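Lactococcal phage P2 ORF15 (Lactococcus phage p2, PDB 2WZP) is a distal tail (Dit) family protein that probably builds part of the baseplate at the tip of the phage tail, the device that engages the host cell. Local coordinates at residues I89-E94 / I156-I161; E102-M107 / G150-K155. All blocks are in the same frame, centred on the assembly; numbering follows the deposited sequence.

Overall arrangement
After a run of earlier strands from the N terminus, the chain lays down strand 89-95, goes into helix 100-115, crosses strands 120-125 and 130-140, and returns as strand 153-163. Contact 2 is nested inside contact 1: residues 150-155 reach the helix at 102-107 just before the same strand, at 156-161, pairs with 89-94 and closes the longer loop. Contact 1 thus joins two neighbouring strands of the antiparallel sheet, while contact 2 ties the helix to the start of one of them. The centres lie about 16 Å apart, and the two meet where Leu93 O faces Glu154 N at 2.7 Å, probably hydrogen-bonded. Both also touch a second subunit.

Contact 1 (I89-E94 / I156-I161)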
# COMPACT_ATOMS: atom_id res chain seq x y z
N ILE M 89 -8.25 26.21 -6.25
CA ILE M 89 -8.27 26.08 -4.80
C ILE M 89 -9.35 25.11 -4.41
O ILE M 89 -10.54 25.31 -4.69
CB ILE M 89 -8.37 27.41 -4.00
CG1 ILE M 89 -7.47 28.51 -4.57
CG2 ILE M 89 -8.05 27.12 -2.51
CD1 ILE M 89 -7.65 29.96 -3.94
N GLU M 90 -8.93 24.04 -3.76
CA GLU M 90 -9.84 23.07 -3.21
C GLU M 90 -9.82 23.24 -1.70
O GLU M 90 -8.76 23.41 -1.11
CB GLU M 90 -9.45 21.67 -3.62
CG GLU M 90 -10.46 20.62 -3.20
CD GLU M 90 -9.99 19.22 -3.46
OE1 GLU M 90 -9.90 18.44 -2.48
OE2 GLU M 90 -9.71 18.89 -4.63
N PHE M 91 -11.00 23.29 -1.10
CA PHE M 91 -11.17 23.41 0.34
C PHE M 91 -12.02 22.23 0.82
O PHE M 91 -12.77 21.64 0.04
CB PHE M 91 -11.96 24.69 0.67
CG PHE M 91 -11.28 26.01 0.46
CD1 PHE M 91 -10.45 26.55 1.43
CD2 PHE M 91 -11.59 26.79 -0.66
CE1 PHE M 91 -9.89 27.81 1.27
CE2 PHE M 91 -11.04 28.06 -0.81
CZ PHE M 91 -10.18 28.56 0.15
N LYS M 92 -11.89 21.91 2.11
CA LYS M 92 -12.72 20.97 2.83
C LYS M 92 -13.90 21.86 3.26
O LYS M 92 -13.68 22.95 3.81
CB LYS M 92 -11.98 20.44 4.07
CG LYS M 92 -11.07 19.26 3.83
CD LYS M 92 -10.63 18.66 5.16
CE LYS M 92 -9.88 17.36 5.01
NZ LYS M 92 -8.53 17.53 4.38
N LEU M 93 -15.14 21.45 2.97
CA LEU M 93 -16.34 22.22 3.29
C LEU M 93 -17.08 21.44 4.37
O LEU M 93 -17.44 20.28 4.19
CB LEU M 93 -17.17 22.46 1.99
CG LEU M 93 -18.63 22.97 2.06
CD1 LEU M 93 -18.67 24.44 2.28
CD2 LEU M 93 -19.31 22.78 0.74
N GLU M 94 -17.18 22.05 5.54
CA GLU M 94 -17.81 21.47 6.71
C GLU M 94 -18.97 22.33 7.19
O GLU M 94 -18.87 23.58 7.15
CB GLU M 94 -16.75 21.28 7.79
CG GLU M 94 -16.01 19.96 7.67
CD GLU M 94 -15.10 19.59 8.82
OE1 GLU M 94 -15.38 19.99 9.98
OE2 GLU M 94 -14.11 18.86 8.58
N ILE M 156 -15.03 21.31 -1.97
CA ILE M 156 -15.41 22.36 -2.90
C ILE M 156 -14.15 22.80 -3.67
O ILE M 156 -13.08 22.90 -3.05
CB ILE M 156 -16.19 23.51 -2.21
CG1 ILE M 156 -16.98 24.35 -3.24
CG2 ILE M 156 -15.32 24.38 -1.27
CD1 ILE M 156 -17.88 25.40 -2.67
N THR M 157 -14.24 22.97 -5.00
CA THR M 157 -13.12 23.37 -5.87
C THR M 157 -13.50 24.59 -6.69
O THR M 157 -14.59 24.65 -7.28
CB THR M 157 -12.67 22.24 -6.79
OG1 THR M 157 -12.50 21.04 -6.05
CG2 THR M 157 -11.40 22.58 -7.58
N PHE M 158 -12.57 25.54 -6.77
CA PHE M 158 -12.77 26.76 -7.51
C PHE M 158 -11.74 26.98 -8.55
O PHE M 158 -10.54 26.84 -8.30
CB PHE M 158 -12.72 27.98 -6.57
CG PHE M 158 -13.84 28.06 -5.58
CD1 PHE M 158 -15.06 28.64 -5.94
CD2 PHE M 158 -13.67 27.63 -4.27
CE1 PHE M 158 -16.10 28.74 -5.01
CE2 PHE M 158 -14.71 27.75 -3.34
CZ PHE M 158 -15.92 28.30 -3.72
N ASP M 159 -12.22 27.44 -9.70
CA ASP M 159 -11.37 27.92 -10.78
C ASP M 159 -11.05 29.36 -10.42
O ASP M 159 -11.90 30.08 -9.92
CB ASP M 159 -12.12 27.88 -12.12
CG ASP M 159 -12.05 26.56 -12.85
OD1 ASP M 159 -10.95 25.94 -12.88
OD2 ASP M 159 -13.05 26.22 -13.56
N ILE M 160 -9.82 29.78 -10.67
CA ILE M 160 -9.31 31.13 -10.43
C ILE M 160 -9.67 32.04 -11.60
O ILE M 160 -9.51 31.65 -12.76
CB ILE M 160 -7.76 31.07 -10.28
CG1 ILE M 160 -7.28 30.06 -9.20
CG2 ILE M 160 -7.13 32.46 -10.14
CD1 ILE M 160 -7.58 30.33 -7.73
N ILE M 161 -10.07 33.29 -11.30
CA ILE M 161 -10.33 34.31 -12.30
C ILE M 161 -9.31 35.38 -12.06
O ILE M 161 -8.53 35.69 -12.96
CB ILE M 161 -11.78 34.84 -12.30
CG1 ILE M 161 -12.74 33.70 -12.66
CG2 ILE M 161 -11.97 36.05 -13.26
CD1 ILE M 161 -14.01 33.77 -11.97
O HOH W 1 -10.14 19.48 -7.12
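Ile89 and Phe91 pair with Phe158 and Ile156 as two neighbouring strands of the antiparallel sheet in the N-terminal Dit domain. Each is a hydrogen-bonded pair, and Glu90 and Thr157 form the non-hydrogen-bonded pair between them. Phe91 N donates to Ile156 O at 2.9 Å, nearly along the C=O axis, and Ile156 N returns a bond to Phe91 O. Phe158 N bonds Ile89 O, tilted 30° from its carbonyl plane.

On the face of Ile89, Phe91, Ile156 and Phe158, CG2 of Ile156 lies 3.9 Å from Phe91 CB and 4.2 Å from Leu93 CB. With CG1 anti to the backbone N (chi1 -160°), CG2 falls between that N and the carbonyl carbon, on the side of both partners. Ile160 crosses Ile89 at about a right angle, its CD1 3.6 Å from Ile89 CG1. Phe110 and Ile114 of helix 100-115 back Ile156, and Phe56 stacks on Phe91.

On the face of Glu90 and Thr157 the contact is polar. Asp139 hydrogen-bonds Thr157 OG1, and the extended Glu90 chain crosses Thr157 at a slant, its CG against OG1, with the carboxylate beyond. One water bridges them, donating to Glu90 OE2 at 2.6 Å and to Thr157 OG1 at 3.0 Å.

Contact 2 (E102-M107 / G150-K155); sequences ENYQLM and GTFSEK
Helix 100-115 packs on the lead-in to strand 153-163 within the N-terminal Dit domain, and Phe152, its ring inserted against the helix, has the largest share of this contact. Met107 comes over one face of that ring: its CG sits 3.6 Å from the Phe152 ring centroid, a CH-pi contact 17° off the normal. The bend at chi2 keeps SD above the same face at a longer Met-aromatic distance, and the turn at chi3 sends CE to Glu154 CG, 3.8 Å away. Phe152 directs its edge at the Tyr104 face in an offset edge-to-face pair, planes at 69°, with Phe152 CZ 3.8 Å from Tyr104 CD1.

Asn103 lies side by side with Thr151, its ND2 3.6 Å from Thr151 CG2, and its CB rests against Gly150 O. Its amide is held from outside: OD1 accepts from Gly97 N and is also hydrogen-bonded to Thr95 OG1, while ND2 donates to Asn149 O. Glu154 is likewise fixed, OE2 by Thr141 OG1 and OE1 by Thr143 N.

Between 102-107 and 150-155 no hydrogen bond forms, so those residues meet by apolar and aromatic packing. The polar tie runs from Asn103 to Asn149 O just upstream, and through Thr95 OG1, which also bonds Phe152 N. The buried amide and carboxylate are satisfied by Thr95, at the end of strand 89-95, and by loop residues.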
# COMPACT_ATOMS: atom_id res chain seq x y z
N GLU M 102 -31.36 21.93 9.43
CA GLU M 102 -30.43 23.06 9.33
C GLU M 102 -29.24 22.78 8.41
O GLU M 102 -28.89 23.64 7.62
CB GLU M 102 -29.96 23.56 10.70
CG GLU M 102 -29.18 24.85 10.57
CD GLU M 102 -28.74 25.58 11.83
OE1 GLU M 102 -28.71 24.97 12.92
OE2 GLU M 102 -28.39 26.77 11.69
N ASN M 103 -28.65 21.58 8.48
CA ASN M 103 -27.51 21.19 7.65
C ASN M 103 -27.83 21.04 6.18
O ASN M 103 -27.03 21.42 5.34
CB ASN M 103 -26.79 19.97 8.23
CG ASN M 103 -25.92 20.33 9.40
OD1 ASN M 103 -25.04 21.19 9.32
ND2 ASN M 103 -26.18 19.71 10.53
N TYR M 104 -29.02 20.53 5.85
CA TYR M 104 -29.48 20.44 4.47
C TYR M 104 -29.70 21.85 3.92
O TYR M 104 -29.24 22.14 2.81
CB TYR M 104 -30.78 19.64 4.39
CG TYR M 104 -30.57 18.14 4.28
CD1 TYR M 104 -29.84 17.59 3.23
CD2 TYR M 104 -31.17 17.27 5.19
CE1 TYR M 104 -29.67 16.22 3.11
CE2 TYR M 104 -30.99 15.89 5.09
CZ TYR M 104 -30.25 15.37 4.04
OH TYR M 104 -30.09 14.01 3.92
N GLN M 105 -30.31 22.73 4.73
CA GLN M 105 -30.58 24.13 4.41
C GLN M 105 -29.28 24.91 4.16
O GLN M 105 -29.20 25.63 3.16
CB GLN M 105 -31.41 24.79 5.51
CG GLN M 105 -32.03 26.12 5.10
CD GLN M 105 -33.13 25.91 4.11
OE1 GLN M 105 -34.20 25.44 4.47
NE2 GLN M 105 -32.91 26.27 2.85
N LEU M 106 -28.28 24.75 5.04
CA LEU M 106 -26.97 25.41 4.92
C LEU M 106 -26.24 25.02 3.63
O LEU M 106 -25.77 25.91 2.95
CB LEU M 106 -26.09 25.11 6.14
CG LEU M 106 -26.50 25.78 7.46
CD1 LEU M 106 -25.86 25.04 8.63
CD2 LEU M 106 -26.18 27.28 7.45
N MET M 107 -26.19 23.71 3.29
CA MET M 107 -25.58 23.22 2.06
C MET M 107 -26.27 23.81 0.85
O MET M 107 -25.61 24.36 -0.02
CB MET M 107 -25.67 21.68 1.99
CG MET M 107 -24.39 20.99 2.40
SD MET M 107 -22.90 21.46 1.48
CE MET M 107 -22.84 20.16 0.27
N GLY M 150 -26.27 15.53 11.58
CA GLY M 150 -26.26 15.52 10.13
C GLY M 150 -25.39 16.56 9.46
O GLY M 150 -25.70 17.04 8.38
N THR M 151 -24.27 16.90 10.10
CA THR M 151 -23.30 17.86 9.59
C THR M 151 -22.60 17.33 8.33
O THR M 151 -22.36 16.13 8.21
CB THR M 151 -22.29 18.22 10.67
OG1 THR M 151 -21.66 17.03 11.12
CG2 THR M 151 -22.93 18.95 11.83
N PHE M 152 -22.27 18.24 7.41
CA PHE M 152 -21.62 17.86 6.17
C PHE M 152 -20.11 18.00 6.26
O PHE M 152 -19.61 18.84 7.00
CB PHE M 152 -22.19 18.68 5.01
CG PHE M 152 -23.56 18.22 4.56
CD1 PHE M 152 -23.70 17.26 3.57
CD2 PHE M 152 -24.71 18.77 5.12
CE1 PHE M 152 -24.97 16.88 3.12
CE2 PHE M 152 -25.98 18.36 4.70
CZ PHE M 152 -26.10 17.40 3.72
N SER M 153 -19.40 17.12 5.55
CA SER M 153 -17.94 17.10 5.37
C SER M 153 -17.75 16.77 3.88
O SER M 153 -17.85 15.60 3.47
CB SER M 153 -17.26 16.08 6.27
OG SER M 153 -15.90 16.44 6.42
N GLU M 154 -17.60 17.83 3.06
CA GLU M 154 -17.51 17.73 1.60
C GLU M 154 -16.24 18.39 1.04
O GLU M 154 -15.40 18.88 1.81
CB GLU M 154 -18.78 18.34 0.95
CG GLU M 154 -20.11 17.73 1.38
CD GLU M 154 -20.32 16.22 1.26
OE1 GLU M 154 -21.20 15.70 1.98
OE2 GLU M 154 -19.61 15.55 0.48
N LYS M 155 -16.12 18.42 -0.29
CA LYS M 155 -15.01 19.06 -1.00
C LYS M 155 -15.55 20.07 -1.99
O LYS M 155 -16.46 19.74 -2.76
CB LYS M 155 -14.15 18.03 -1.75
CG LYS M 155 -13.50 17.00 -0.85
CD LYS M 155 -12.33 17.47 0.01
CE LYS M 155 -11.60 16.21 0.45
NZ LYS M 155 -10.79 15.58 -0.64